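Local coordinates for protein tumor necrosis factor receptor superfamily member 16 (PDB 4F42) that binds neurotrophins with low affinity as a cell-surface receptor and, through the intracellular death domain present here, probably passes the signal on by recruiting partner proteins, at residues 8-11 with 12-16; 51-54 with 55-58; 74-77 with 78-81. One frame throughout, in Å; residues are numbered along the deposited sequence.

Contact 1 of 3, residues 8-11 with 12-16; sequences LPLT and KREEV. With MNB (5-mercapto-2-nitro-benzoic acid), chain C; MNB (5-mercapto-2-nitro-benzoic acid), chain B.
At the start of helix 10-19, the first helix of this death domain, Leu8 and Pro9 lead into the first turn and fold against Lys12 and Arg13. Pro9 occupies the N-cap position: its ring lacks an N-H to satisfy, while its carbonyl begins the helical pattern, Arg13 N lying 3.1 Å from Pro9 O in a nearly straight bond (171°). Arg13 also reaches backwards. Its chain bends at chi3 (-75°), bringing NE to 3.2 Å from Leu8 O, above that carbonyl's plane; Leu10 CA lies over one face of the guanidinium, toward its rim, and Leu8 CB rests on Arg13 CG at 3.8 Å. The side chain thus bridges the lead-in and the first turn.

Lys12 runs the other way, extended beyond CG, across the ring of Pro9, with Pro9 CG 3.8 Å from Lys12 CD. Its length suits a pocket for one bound 5-mercapto-2-nitro-benzoic acid (chain C), whose carboxylate oxygen O11 accepts a hydrogen bond of 3.1 Å from Lys12 NZ. Leu8 CD2 and Val16 CG2 offer apolar surface to the nitro group. One turn on from Leu10, Glu14 CG lies 3.5 Å from Leu10 O, and the Glu14 carboxylate forms a salt bridge with Arg50.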
loop_
_atom_site.group_PDB
_atom_site.type_symbol
_atom_site.label_atom_id
_atom_site.label_comp_id
_atom_site.label_asym_id
_atom_site.label_seq_id
_atom_site.Cartn_x
_atom_site.Cartn_y
_atom_site.Cartn_z
ATOM N N LEU A 8 -4.280 -9.548 -6.804
ATOM C CA LEU A 8 -4.293 -8.683 -7.978
ATOM C C LEU A 8 -3.169 -9.054 -8.945
ATOM O O LEU A 8 -2.110 -9.517 -8.524
ATOM C CB LEU A 8 -4.186 -7.212 -7.571
ATOM C CG LEU A 8 -5.327 -6.634 -6.724
ATOM C CD1 LEU A 8 -4.950 -5.249 -6.194
ATOM C CD2 LEU A 8 -6.640 -6.596 -7.506
ATOM N N PRO A 9 -3.405 -8.886 -10.253
ATOM C CA PRO A 9 -2.318 -9.177 -11.184
ATOM C C PRO A 9 -1.147 -8.220 -10.993
ATOM O O PRO A 9 -1.352 -7.061 -10.635
ATOM C CB PRO A 9 -2.958 -8.974 -12.564
ATOM C CG PRO A 9 -4.255 -8.296 -12.325
ATOM C CD PRO A 9 -4.686 -8.682 -10.946
ATOM N N LEU A 10 0.069 -8.701 -11.223
ATOM C CA LEU A 10 1.259 -7.864 -11.113
ATOM C C LEU A 10 1.054 -6.493 -11.765
ATOM O O LEU A 10 1.496 -5.464 -11.233
ATOM C CB LEU A 10 2.457 -8.577 -11.750
ATOM C CG LEU A 10 3.847 -7.938 -11.710
ATOM C CD1 LEU A 10 4.458 -7.970 -10.305
ATOM C CD2 LEU A 10 4.733 -8.669 -12.697
ATOM N N THR A 11 0.370 -6.493 -12.909
ATOM C CA THR A 11 0.154 -5.274 -13.696
ATOM C C THR A 11 -0.618 -4.174 -12.928
ATOM O O THR A 11 -0.251 -2.991 -12.999
ATOM C CB THR A 11 -0.478 -5.588 -15.086
ATOM O OG1 THR A 11 -0.507 -4.393 -15.872
ATOM C CG2 THR A 11 -1.904 -6.174 -14.964
ATOM N N LYS A 12 -1.648 -4.580 -12.180
ATOM C CA LYS A 12 -2.391 -3.682 -11.292
ATOM C C LYS A 12 -1.544 -3.263 -10.095
ATOM O O LYS A 12 -1.500 -2.088 -9.739
ATOM C CB LYS A 12 -3.695 -4.333 -10.815
ATOM C CG LYS A 12 -4.853 -4.309 -11.834
ATOM C CD LYS A 12 -6.061 -5.129 -11.313
ATOM C CE LYS A 12 -7.159 -5.396 -12.369
ATOM N NZ LYS A 12 -8.420 -5.947 -11.750
ATOM N N ARG A 13 -0.859 -4.224 -9.482
ATOM C CA ARG A 13 -0.021 -3.936 -8.321
ATOM C C ARG A 13 1.118 -2.958 -8.614
ATOM O O ARG A 13 1.451 -2.123 -7.769
ATOM C CB ARG A 13 0.480 -5.219 -7.665
ATOM C CG ARG A 13 -0.633 -5.959 -6.935
ATOM C CD ARG A 13 -0.124 -7.088 -6.078
ATOM N NE ARG A 13 0.281 -8.241 -6.874
ATOM C CZ ARG A 13 1.537 -8.537 -7.189
ATOM N NH1 ARG A 13 2.536 -7.764 -6.771
ATOM N NH2 ARG A 13 1.793 -9.615 -7.925
ATOM N N GLU A 14 1.687 -3.030 -9.812
ATOM C CA GLU A 14 2.706 -2.058 -10.208
ATOM C C GLU A 14 2.155 -0.633 -10.454
ATOM O O GLU A 14 2.890 0.344 -10.314
ATOM C CB GLU A 14 3.570 -2.582 -11.369
ATOM C CG GLU A 14 4.515 -3.732 -10.929
ATOM C CD GLU A 14 5.539 -4.161 -11.994
ATOM O OE1 GLU A 14 6.681 -4.521 -11.617
ATOM O OE2 GLU A 14 5.201 -4.149 -13.204
ATOM N N GLU A 15 0.868 -0.512 -10.790
ATOM C CA GLU A 15 0.213 0.802 -10.841
ATOM C C GLU A 15 0.075 1.372 -9.423
ATOM O O GLU A 15 0.463 2.509 -9.154
ATOM C CB GLU A 15 -1.164 0.723 -11.516
ATOM C CG GLU A 15 -1.152 0.472 -13.032
ATOM C CD GLU A 15 -2.508 -0.053 -13.558
ATOM O OE1 GLU A 15 -3.573 0.298 -12.968
ATOM O OE2 GLU A 15 -2.504 -0.819 -14.560
ATOM N N VAL A 16 -0.471 0.564 -8.520
ATOM C CA VAL A 16 -0.563 0.905 -7.101
ATOM C C VAL A 16 0.804 1.360 -6.562
ATOM O O VAL A 16 0.914 2.444 -5.983
ATOM C CB VAL A 16 -1.128 -0.287 -6.276
ATOM C CG1 VAL A 16 -1.073 -0.001 -4.792
ATOM C CG2 VAL A 16 -2.554 -0.606 -6.704
HETATM C C6 MNB C . -10.565 -1.037 -8.947
HETATM C C1 MNB C . -9.419 -1.799 -9.160
HETATM C C2 MNB C . -8.135 -1.387 -8.498
HETATM C C3 MNB C . -8.139 -0.257 -7.682
HETATM C C4 MNB C . -9.309 0.464 -7.505
HETATM C C5 MNB C . -10.499 0.086 -8.123
HETATM S S5 MNB C . -11.879 1.027 -7.842
HETATM C C10 MNB C . -9.511 -2.997 -10.060
HETATM O O12 MNB C . -9.354 -2.810 -11.281
HETATM O O11 MNB C . -9.742 -4.135 -9.591
HETATM N N7 MNB C . -6.927 -2.095 -8.644
HETATM O O9 MNB C . -5.872 -1.600 -8.280
HETATM O O8 MNB C . -6.905 -3.223 -9.110
HETATM C C6 MNB B . 10.199 0.834 -7.822
HETATM C C1 MNB B . 9.007 1.207 -8.435
HETATM C C2 MNB B . 8.007 0.154 -8.825
HETATM C C3 MNB B . 8.330 -1.176 -8.547
HETATM C C4 MNB B . 9.541 -1.493 -7.932
HETATM C C5 MNB B . 10.463 -0.507 -7.571
HETATM S S5 MNB B . 11.935 -0.946 -6.840
HETATM C C10 MNB B . 8.798 2.671 -8.667
HETATM O O12 MNB B . 8.696 3.094 -9.837
HETATM O O11 MNB B . 8.751 3.433 -7.676
HETATM N N7 MNB B . 6.767 0.444 -9.457
HETATM O O9 MNB B . 6.146 -0.418 -10.083
HETATM O O8 MNB B . 6.291 1.564 -9.398
#

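Contact 2 of 3, residues 51-54 with 55-58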
loop_
_atom_site.group_PDB
_atom_site.type_symbol
_atom_site.label_atom_id
_atom_site.label_comp_id
_atom_site.label_asym_id
_atom_site.label_seq_id
_atom_site.Cartn_x
_atom_site.Cartn_y
_atom_site.Cartn_z
ATOM N N ALA A 51 7.748 -4.358 -0.834
ATOM C CA ALA A 51 8.076 -5.103 0.387
ATOM C C ALA A 51 7.032 -4.891 1.493
ATOM O O ALA A 51 6.640 -5.843 2.161
ATOM C CB ALA A 51 9.482 -4.731 0.882
ATOM N N LEU A 52 6.579 -3.650 1.658
ATOM C CA LEU A 52 5.586 -3.302 2.669
ATOM C C LEU A 52 4.273 -4.003 2.398
ATOM O O LEU A 52 3.716 -4.650 3.277
ATOM C CB LEU A 52 5.349 -1.792 2.709
ATOM C CG LEU A 52 4.167 -1.366 3.589
ATOM C CD1 LEU A 52 4.627 -1.098 5.004
ATOM C CD2 LEU A 52 3.486 -0.140 3.003
ATOM N N LEU A 53 3.787 -3.864 1.171
ATOM C CA LEU A 53 2.516 -4.422 0.753
ATOM C C LEU A 53 2.500 -5.947 0.707
ATOM O O LEU A 53 1.457 -6.551 0.921
ATOM C CB LEU A 53 2.113 -3.818 -0.597
ATOM C CG LEU A 53 1.893 -2.292 -0.548
ATOM C CD1 LEU A 53 1.798 -1.704 -1.936
ATOM C CD2 LEU A 53 0.666 -1.915 0.297
ATOM N N ALA A 54 3.652 -6.562 0.427
ATOM C CA ALA A 54 3.804 -8.019 0.478
ATOM C C ALA A 54 3.700 -8.517 1.912
ATOM O O ALA A 54 3.109 -9.567 2.171
ATOM C CB ALA A 54 5.135 -8.435 -0.116
ATOM N N SER A 55 4.295 -7.762 2.833
ATOM C CA SER A 55 4.211 -8.045 4.260
ATOM C C SER A 55 2.772 -7.842 4.745
ATOM O O SER A 55 2.156 -8.779 5.262
ATOM C CB SER A 55 5.191 -7.157 5.035
ATOM O OG SER A 55 4.853 -7.078 6.410
ATOM N N TRP A 56 2.245 -6.626 4.566
ATOM C CA TRP A 56 0.851 -6.299 4.900
ATOM C C TRP A 56 -0.128 -7.304 4.279
ATOM O O TRP A 56 -0.991 -7.852 4.967
ATOM C CB TRP A 56 0.512 -4.866 4.446
ATOM C CG TRP A 56 -0.932 -4.492 4.634
ATOM C CD1 TRP A 56 -1.560 -4.202 5.821
ATOM C CD2 TRP A 56 -1.931 -4.375 3.614
ATOM N NE1 TRP A 56 -2.881 -3.913 5.598
ATOM C CE2 TRP A 56 -3.139 -4.014 4.253
ATOM C CE3 TRP A 56 -1.925 -4.537 2.224
ATOM C CZ2 TRP A 56 -4.332 -3.811 3.542
ATOM C CZ3 TRP A 56 -3.107 -4.341 1.519
ATOM C CH2 TRP A 56 -4.293 -3.978 2.175
ATOM N N GLY A 57 0.048 -7.550 2.981
ATOM C CA GLY A 57 -0.809 -8.433 2.192
ATOM C C GLY A 57 -0.885 -9.869 2.668
ATOM O O GLY A 57 -1.754 -10.630 2.221
ATOM N N ALA A 58 0.019 -10.236 3.576
ATOM C CA ALA A 58 0.039 -11.584 4.154
ATOM C C ALA A 58 -1.208 -11.894 4.992
ATOM O O ALA A 58 -1.668 -13.043 5.010
ATOM C CB ALA A 58 1.307 -11.806 4.978
#
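Leu53 and Trp56 meet obliquely, one turn apart, near the end of helix 48-56: the methyl Leu53 CD2 approaches the six-membered ring of the indole, 4.2 Å from Trp56 CE3. Trp56 CG stands anti to its backbone N (chi1 175°), which carries the ring outward from the helix, and Leu53 CD2 meets it at CE3 in that oblique crossing. Leu53 O lies near the ring plane, at its edge. Both are bulky apolar residues and suit the buried face of the helix.

Beneath them the backbone is regular at first. Trp56 N donates to Leu52 O at 2.8 Å, and this bond is nearly straight (171°). The next, from Gly57 N to Leu53 O at 2.7 Å, is more bent (145°), with the donor well above the carbonyl plane. Serine suits position 55 through its hydroxyl, since Ser55 OG is hydrogen-bonded to Tyr34 OH.

Around this turn, Leu52 packs on Ala29 and Trp56 on Leu32, so helix 24-32 covers the side these two residues share. Trp56 also touches Tyr34 in the following loop, and Leu53 reaches Tyr5 in the N-terminal segment.

Contact 3 of 3, residues 74-77 with 78-81; sequences IQRA and DIVE
Arg76 folds its side chain back over the first turn of helix 77-84 to clasp Asp78 and lie against Ile79. Its CB is 3.8 Å from Asp78 OD1; the bend at chi2 keeps CD equally near that oxygen, and the bend at chi3 swings NE toward Asp78. Arg76 NE donates to Asp78 OD1 at 3.0 Å, almost straight (169°), and Arg76 NH2 donates to Asp78 OD2 at 2.9 Å. Together they make a side-on, two-nitrogen salt bridge, both oxygens using their syn lone pairs; guanidinium and carboxylate lie nearly coplanar, 12° apart. Over one guanidinium face comes the tip of Ile79, its CD1 3.7 Å from Arg76 CZ, while Ile79 CG1 approaches NH2.

Arg76 is the N-cap residue. Just before it, Gln75, with positive phi, is the C' residue of the Schellman motif that ends helix 64-73, so one helix stops and the next starts within a few residues. Glu81 N completes the first turn, 2.7 Å from Ala77 O.

With two bonds at its edge and Ile79 CD1 over part of one face, the guanidinium is probably held against rotation, and its positive charge is matched by Asp78. A carboxylate in the first turn would also interact favourably with the helix dipole.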
loop_
_atom_site.group_PDB
_atom_site.type_symbol
_atom_site.label_atom_id
_atom_site.label_comp_id
_atom_site.label_asym_id
_atom_site.label_seq_id
_atom_site.Cartn_x
_atom_site.Cartn_y
_atom_site.Cartn_z
ATOM N N ILE A 74 -5.701 8.945 4.803
ATOM C CA ILE A 74 -4.556 9.859 4.742
ATOM C C ILE A 74 -4.795 11.004 3.732
ATOM O O ILE A 74 -3.851 11.656 3.284
ATOM C CB ILE A 74 -3.207 9.122 4.441
ATOM C CG1 ILE A 74 -3.260 8.382 3.105
ATOM C CG2 ILE A 74 -2.805 8.199 5.602
ATOM C CD1 ILE A 74 -1.909 7.970 2.587
ATOM N N GLN A 75 -6.061 11.246 3.388
ATOM C CA GLN A 75 -6.457 12.294 2.417
ATOM C C GLN A 75 -5.799 12.123 1.054
ATOM O O GLN A 75 -5.413 13.109 0.424
ATOM C CB GLN A 75 -6.197 13.731 2.924
ATOM C CG GLN A 75 -6.290 13.958 4.444
ATOM C CD GLN A 75 -7.687 13.760 5.013
ATOM O OE1 GLN A 75 -8.695 13.915 4.308
ATOM N NE2 GLN A 75 -7.754 13.421 6.303
ATOM N N ARG A 76 -5.669 10.879 0.601
ATOM C CA ARG A 76 -5.166 10.612 -0.741
ATOM C C ARG A 76 -6.234 9.908 -1.575
ATOM O O ARG A 76 -5.971 8.898 -2.229
ATOM C CB ARG A 76 -3.861 9.816 -0.707
ATOM C CG ARG A 76 -2.666 10.522 -0.051
ATOM C CD ARG A 76 -2.151 11.770 -0.804
ATOM N NE ARG A 76 -2.054 11.618 -2.267
ATOM C CZ ARG A 76 -0.922 11.437 -2.950
ATOM N NH1 ARG A 76 0.248 11.374 -2.323
ATOM N NH2 ARG A 76 -0.959 11.328 -4.276
ATOM N N ALA A 77 -7.446 10.455 -1.550
ATOM C CA ALA A 77 -8.522 9.975 -2.407
ATOM C C ALA A 77 -8.174 10.122 -3.896
ATOM O O ALA A 77 -8.674 9.356 -4.726
ATOM C CB ALA A 77 -9.827 10.676 -2.078
ATOM N N ASP A 78 -7.299 11.079 -4.226
ATOM C CA ASP A 78 -6.793 11.230 -5.606
ATOM C C ASP A 78 -6.172 9.935 -6.162
ATOM O O ASP A 78 -6.372 9.601 -7.336
ATOM C CB ASP A 78 -5.810 12.411 -5.727
ATOM C CG ASP A 78 -4.532 12.205 -4.920
ATOM O OD1 ASP A 78 -4.622 12.067 -3.683
ATOM O OD2 ASP A 78 -3.437 12.187 -5.524
ATOM N N ILE A 79 -5.451 9.193 -5.317
ATOM C CA ILE A 79 -4.910 7.885 -5.712
ATOM C C ILE A 79 -6.039 6.857 -5.912
ATOM O O ILE A 79 -6.007 6.066 -6.856
ATOM C CB ILE A 79 -3.844 7.355 -4.715
ATOM C CG1 ILE A 79 -2.685 8.351 -4.582
ATOM C CG2 ILE A 79 -3.331 5.970 -5.155
ATOM C CD1 ILE A 79 -1.540 7.887 -3.653
ATOM N N VAL A 80 -7.039 6.894 -5.034
ATOM C CA VAL A 80 -8.201 6.007 -5.151
ATOM C C VAL A 80 -8.961 6.307 -6.452
ATOM O O VAL A 80 -9.304 5.387 -7.198
ATOM C CB VAL A 80 -9.138 6.097 -3.905
ATOM C CG1 VAL A 80 -10.318 5.161 -4.039
ATOM C CG2 VAL A 80 -8.375 5.777 -2.634
ATOM N N GLU A 81 -9.184 7.591 -6.733
ATOM C CA GLU A 81 -9.834 8.027 -7.976
ATOM C C GLU A 81 -9.042 7.551 -9.198
ATOM O O GLU A 81 -9.618 7.001 -10.143
ATOM C CB GLU A 81 -10.010 9.562 -8.024
ATOM C CG GLU A 81 -10.840 10.206 -6.891
ATOM C CD GLU A 81 -12.329 9.796 -6.882
ATOM O OE1 GLU A 81 -12.784 9.142 -7.851
ATOM O OE2 GLU A 81 -13.048 10.123 -5.892
#

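In the fold
Along the chain the contacts come in series: contact 1 opens helix 10-19, contact 2 closes helix 48-56, and contact 3 joins the end of helix 64-73 to the start of helix 77-84. Their centres lie about 13 Å (1 and 2), 17 Å (1 and 3) and 20 Å (2 and 3) apart, with contacts 2 and 3 on opposite sides of the chain's centre. None touches another. Together they mark helix ends in the six-helix bundle of the death domain. Helix 24-32 packs against both contacts 2 and 3, and helix 64-73 against contacts 1 and 3, so shared helices connect these otherwise separate local turns into a single compact domain.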